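Long-range contact in hypothetical protein PAE2307 (Pyrobaculum aerophilum, PDB 2GL0), which binds adenosine and is probably an adenosine-specific kinase, although its cellular function is not established: residues 18-23 with 94-99. Numbering follows the deposited sequence.
Sequences GTNVII and AWPINV. With ADN (adenosine), chain J.
The Trp95 indole has the adenine of bound adenosine over one face, and Asn20 OD1 meets the ring obliquely, 4.1 Å from CE3. The amide and indole planes stand 75° apart. This is one wall of the adenosine pocket, where strand 19-25 of the five-stranded antiparallel sheet meets the loop between strand 86-92 and helix 100-104. Adenine N1 sits 3.3 Å above the indole plane, off the ring centre. Trp95 CB points away from the strand, but CG lies anti to the carbonyl carbon (chi1 -71°), which brings the six-membered ring back toward Asn20. An alanine at Trp95 would leave the adenine without this flat support and is likely to let the base shift. Asn20 ND2 comes within 2.6 Å of adenosine O2'. Ala117 N and Tyr165 OH hydrogen-bond the ligand. No direct hydrogen bond joins the segments; a water lies between Asn20 OD1 (2.6 Å) and Ala94 O (2.8 Å), with other acceptors competing. Against the amide, Pro96 CD packs 3.5 Å from Asn20 CG. Ile22 CD1 lies 3.9 Å from Val99 CG2 and touches Pro96 CB. Within the loop, Trp95 N donates to Asn98 OD1 at 2.8 Å, from 57° out of the carbonyl plane.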
ATOM      1  N   GLY A  18     -19.921  21.538  -6.111  1.00 19.34           N
ATOM      2  CA  GLY A  18     -20.272  20.169  -5.776  1.00 19.15           C
ATOM      3  C   GLY A  18     -19.471  19.048  -6.438  1.00 18.44           C
ATOM      4  O   GLY A  18     -19.392  17.991  -5.873  1.00 19.92           O
ATOM      5  N   THR A  19     -18.945  19.233  -7.649  1.00 16.51           N
ATOM      6  CA  THR A  19     -17.946  18.316  -8.208  1.00 15.09           C
ATOM      7  C   THR A  19     -16.459  18.586  -7.721  1.00 15.29           C
ATOM      8  O   THR A  19     -16.143  19.731  -7.262  1.00 15.25           O
ATOM      9  CB  THR A  19     -17.952  18.342  -9.749  1.00 14.64           C
ATOM     10  OG1 THR A  19     -17.365  19.570 -10.204  1.00 14.96           O
ATOM     11  CG2 THR A  19     -19.294  18.260 -10.263  1.00 13.36           C
ATOM     12  N   ASN A  20     -15.610  17.538  -7.819  1.00 12.47           N
ATOM     13  CA  ASN A  20     -14.162  17.658  -7.920  1.00 12.88           C
ATOM     14  C   ASN A  20     -13.667  16.871  -9.121  1.00 13.63           C
ATOM     15  O   ASN A  20     -14.395  15.996  -9.627  1.00 13.50           O
ATOM     16  CB  ASN A  20     -13.450  17.033  -6.770  1.00 12.41           C
ATOM     17  CG  ASN A  20     -13.741  17.692  -5.582  1.00 14.44           C
ATOM     18  OD1 ASN A  20     -14.904  17.623  -5.089  1.00 22.00           O
ATOM     19  ND2 ASN A  20     -12.769  18.400  -5.064  1.00  4.33           N
ATOM     20  N   VAL A  21     -12.445  17.233  -9.564  1.00 12.58           N
ATOM     21  CA  VAL A  21     -11.784  16.647 -10.726  1.00 11.87           C
ATOM     22  C   VAL A  21     -10.504  15.981 -10.257  1.00 11.77           C
ATOM     23  O   VAL A  21      -9.875  16.420  -9.323  1.00 12.41           O
ATOM     24  CB  VAL A  21     -11.559  17.680 -11.861  1.00 12.92           C
ATOM     25  CG1 VAL A  21     -10.529  18.604 -11.493  1.00  9.87           C
ATOM     26  CG2 VAL A  21     -11.266  16.977 -13.247  1.00  7.64           C
ATOM     27  N   ILE A  22     -10.241  14.802 -10.794  1.00 11.69           N
ATOM     28  CA  ILE A  22      -9.003  14.080 -10.592  1.00 11.29           C
ATOM     29  C   ILE A  22      -8.454  13.798 -11.996  1.00 12.29           C
ATOM     30  O   ILE A  22      -9.172  13.278 -12.851  1.00 12.80           O
ATOM     31  CB  ILE A  22      -9.210  12.774  -9.792  1.00 12.58           C
ATOM     32  CG1 ILE A  22      -9.887  13.065  -8.414  1.00 11.24           C
ATOM     33  CG2 ILE A  22      -7.854  11.998  -9.713  1.00  9.67           C
ATOM     34  CD1 ILE A  22     -10.231  11.905  -7.635  1.00  7.54           C
ATOM     35  N   ILE A  23      -7.233  14.270 -12.264  1.00 11.56           N
ATOM     36  CA  ILE A  23      -6.641  14.129 -13.591  1.00 10.02           C
ATOM     37  C   ILE A  23      -5.326  13.365 -13.525  1.00  7.56           C
ATOM     38  O   ILE A  23      -4.529  13.664 -12.702  1.00  8.37           O
ATOM     39  CB  ILE A  23      -6.437  15.461 -14.289  1.00  8.29           C
ATOM     40  CG1 ILE A  23      -7.725  16.230 -14.289  1.00  8.74           C
ATOM     41  CG2 ILE A  23      -5.898  15.250 -15.798  1.00 11.46           C
ATOM     42  CD1 ILE A  23      -7.700  17.576 -15.058  1.00  7.35           C
ATOM     43  N   ALA A  94     -18.588  12.737  -2.784  1.00 14.87           N
ATOM     44  CA  ALA A  94     -17.316  12.118  -2.397  1.00 14.63           C
ATOM     45  C   ALA A  94     -16.243  13.168  -2.713  1.00 14.34           C
ATOM     46  O   ALA A  94     -16.364  13.948  -3.710  1.00 13.61           O
ATOM     47  CB  ALA A  94     -17.055  10.775  -3.145  1.00 12.70           C
ATOM     48  N   TRP A  95     -15.308  13.263  -1.766  1.00 14.72           N
ATOM     49  CA  TRP A  95     -14.148  14.145  -1.801  1.00 13.74           C
ATOM     50  C   TRP A  95     -13.048  13.262  -2.343  1.00 14.04           C
ATOM     51  O   TRP A  95     -13.127  12.017  -2.114  1.00 12.46           O
ATOM     52  CB  TRP A  95     -13.772  14.510  -0.376  1.00 14.77           C
ATOM     53  CG  TRP A  95     -14.741  15.455   0.337  1.00 17.81           C
ATOM     54  CD1 TRP A  95     -15.460  15.181   1.444  1.00 15.92           C
ATOM     55  CD2 TRP A  95     -15.057  16.814  -0.021  1.00 17.44           C
ATOM     56  NE1 TRP A  95     -16.187  16.247   1.805  1.00 18.83           N
ATOM     57  CE2 TRP A  95     -15.959  17.282   0.939  1.00 17.77           C
ATOM     58  CE3 TRP A  95     -14.647  17.671  -1.034  1.00 15.74           C
ATOM     59  CZ2 TRP A  95     -16.515  18.569   0.894  1.00 18.10           C
ATOM     60  CZ3 TRP A  95     -15.153  18.961  -1.077  1.00 17.67           C
ATOM     61  CH2 TRP A  95     -16.101  19.398  -0.131  1.00 18.95           C
ATOM     62  N   PRO A  96     -12.059  13.864  -3.087  1.00 13.45           N
ATOM     63  CA  PRO A  96     -10.824  13.133  -3.548  1.00 12.98           C
ATOM     64  C   PRO A  96     -10.134  12.325  -2.498  1.00 12.58           C
ATOM     65  O   PRO A  96      -9.940  11.172  -2.747  1.00 14.37           O
ATOM     66  CB  PRO A  96      -9.950  14.226  -4.166  1.00 12.50           C
ATOM     67  CG  PRO A  96     -11.067  15.243  -4.681  1.00 14.36           C
ATOM     68  CD  PRO A  96     -12.100  15.251  -3.601  1.00 11.40           C
ATOM     69  N   ILE A  97      -9.949  12.836  -1.280  1.00 12.90           N
ATOM     70  CA  ILE A  97      -9.334  12.048  -0.197  1.00 11.84           C
ATOM     71  C   ILE A  97     -10.085  10.762   0.108  1.00 12.15           C
ATOM     72  O   ILE A  97      -9.466   9.868   0.635  1.00 10.89           O
ATOM     73  CB  ILE A  97      -9.108  12.833   1.171  1.00 11.27           C
ATOM     74  CG1 ILE A  97     -10.464  13.183   1.896  1.00 11.67           C
ATOM     75  CG2 ILE A  97      -8.112  14.068   0.961  1.00  8.72           C
ATOM     76  CD1 ILE A  97     -10.391  13.894   3.401  1.00 10.66           C
ATOM     77  N   ASN A  98     -11.410  10.701  -0.174  1.00 12.63           N
ATOM     78  CA  ASN A  98     -12.178   9.418  -0.039  1.00 13.51           C
ATOM     79  C   ASN A  98     -11.812   8.336  -0.978  1.00 13.46           C
ATOM     80  O   ASN A  98     -12.127   7.206  -0.648  1.00 15.90           O
ATOM     81  CB  ASN A  98     -13.710   9.512  -0.208  1.00 13.22           C
ATOM     82  CG  ASN A  98     -14.355  10.621   0.593  1.00 14.34           C
ATOM     83  OD1 ASN A  98     -15.383  11.163   0.147  1.00 14.40           O
ATOM     84  ND2 ASN A  98     -13.804  10.947   1.791  1.00  8.31           N
ATOM     85  N   VAL A  99     -11.170   8.634  -2.117  1.00 13.23           N
ATOM     86  CA  VAL A  99     -11.045   7.650  -3.280  1.00 12.04           C
ATOM     87  C   VAL A  99      -9.658   7.571  -3.817  1.00 12.63           C
ATOM     88  O   VAL A  99      -9.363   6.691  -4.650  1.00 13.63           O
ATOM     89  CB  VAL A  99     -12.007   8.022  -4.490  1.00 11.30           C
ATOM     90  CG1 VAL A  99     -13.490   7.849  -4.100  1.00 14.61           C
ATOM     91  CG2 VAL A  99     -11.791   9.463  -4.960  1.00  9.81           C
TER
HETATM   92  O5' ADN J 903      -8.265  23.242  -1.223  1.00 37.55           O
HETATM   93  C5' ADN J 903      -9.585  22.994  -1.598  1.00 31.80           C
HETATM   94  C4' ADN J 903      -9.527  21.586  -2.149  1.00 27.88           C
HETATM   95  O4' ADN J 903      -9.576  20.633  -1.102  1.00 22.50           O
HETATM   96  C3' ADN J 903     -10.881  21.553  -2.678  1.00 26.85           C
HETATM   97  O3' ADN J 903     -10.680  22.086  -3.955  1.00 35.71           O
HETATM   98  C2' ADN J 903     -11.345  20.116  -2.549  1.00 26.26           C
HETATM   99  O2' ADN J 903     -10.840  19.288  -3.591  1.00 26.20           O
HETATM  100  C1' ADN J 903     -10.683  19.740  -1.241  1.00 24.77           C
HETATM  101  N9  ADN J 903     -11.589  19.908  -0.067  1.00 25.58           N
HETATM  102  C8  ADN J 903     -12.179  21.091   0.330  1.00 25.26           C
HETATM  103  N7  ADN J 903     -12.964  20.905   1.437  1.00 25.74           N
HETATM  104  C5  ADN J 903     -12.905  19.606   1.804  1.00 26.58           C
HETATM  105  C6  ADN J 903     -13.508  18.742   2.896  1.00 27.40           C
HETATM  106  N6  ADN J 903     -14.359  19.223   3.869  1.00 25.38           N
HETATM  107  N1  ADN J 903     -13.179  17.408   2.880  1.00 25.14           N
HETATM  108  C2  ADN J 903     -12.352  16.920   1.931  1.00 24.26           C
HETATM  109  N3  ADN J 903     -11.772  17.624   0.944  1.00 23.63           N
HETATM  110  C4  ADN J 903     -12.000  18.950   0.797  1.00 25.43           C
HETATM  111  O   HOH W   1     -17.118  16.228  -5.107  1.00 31.57           O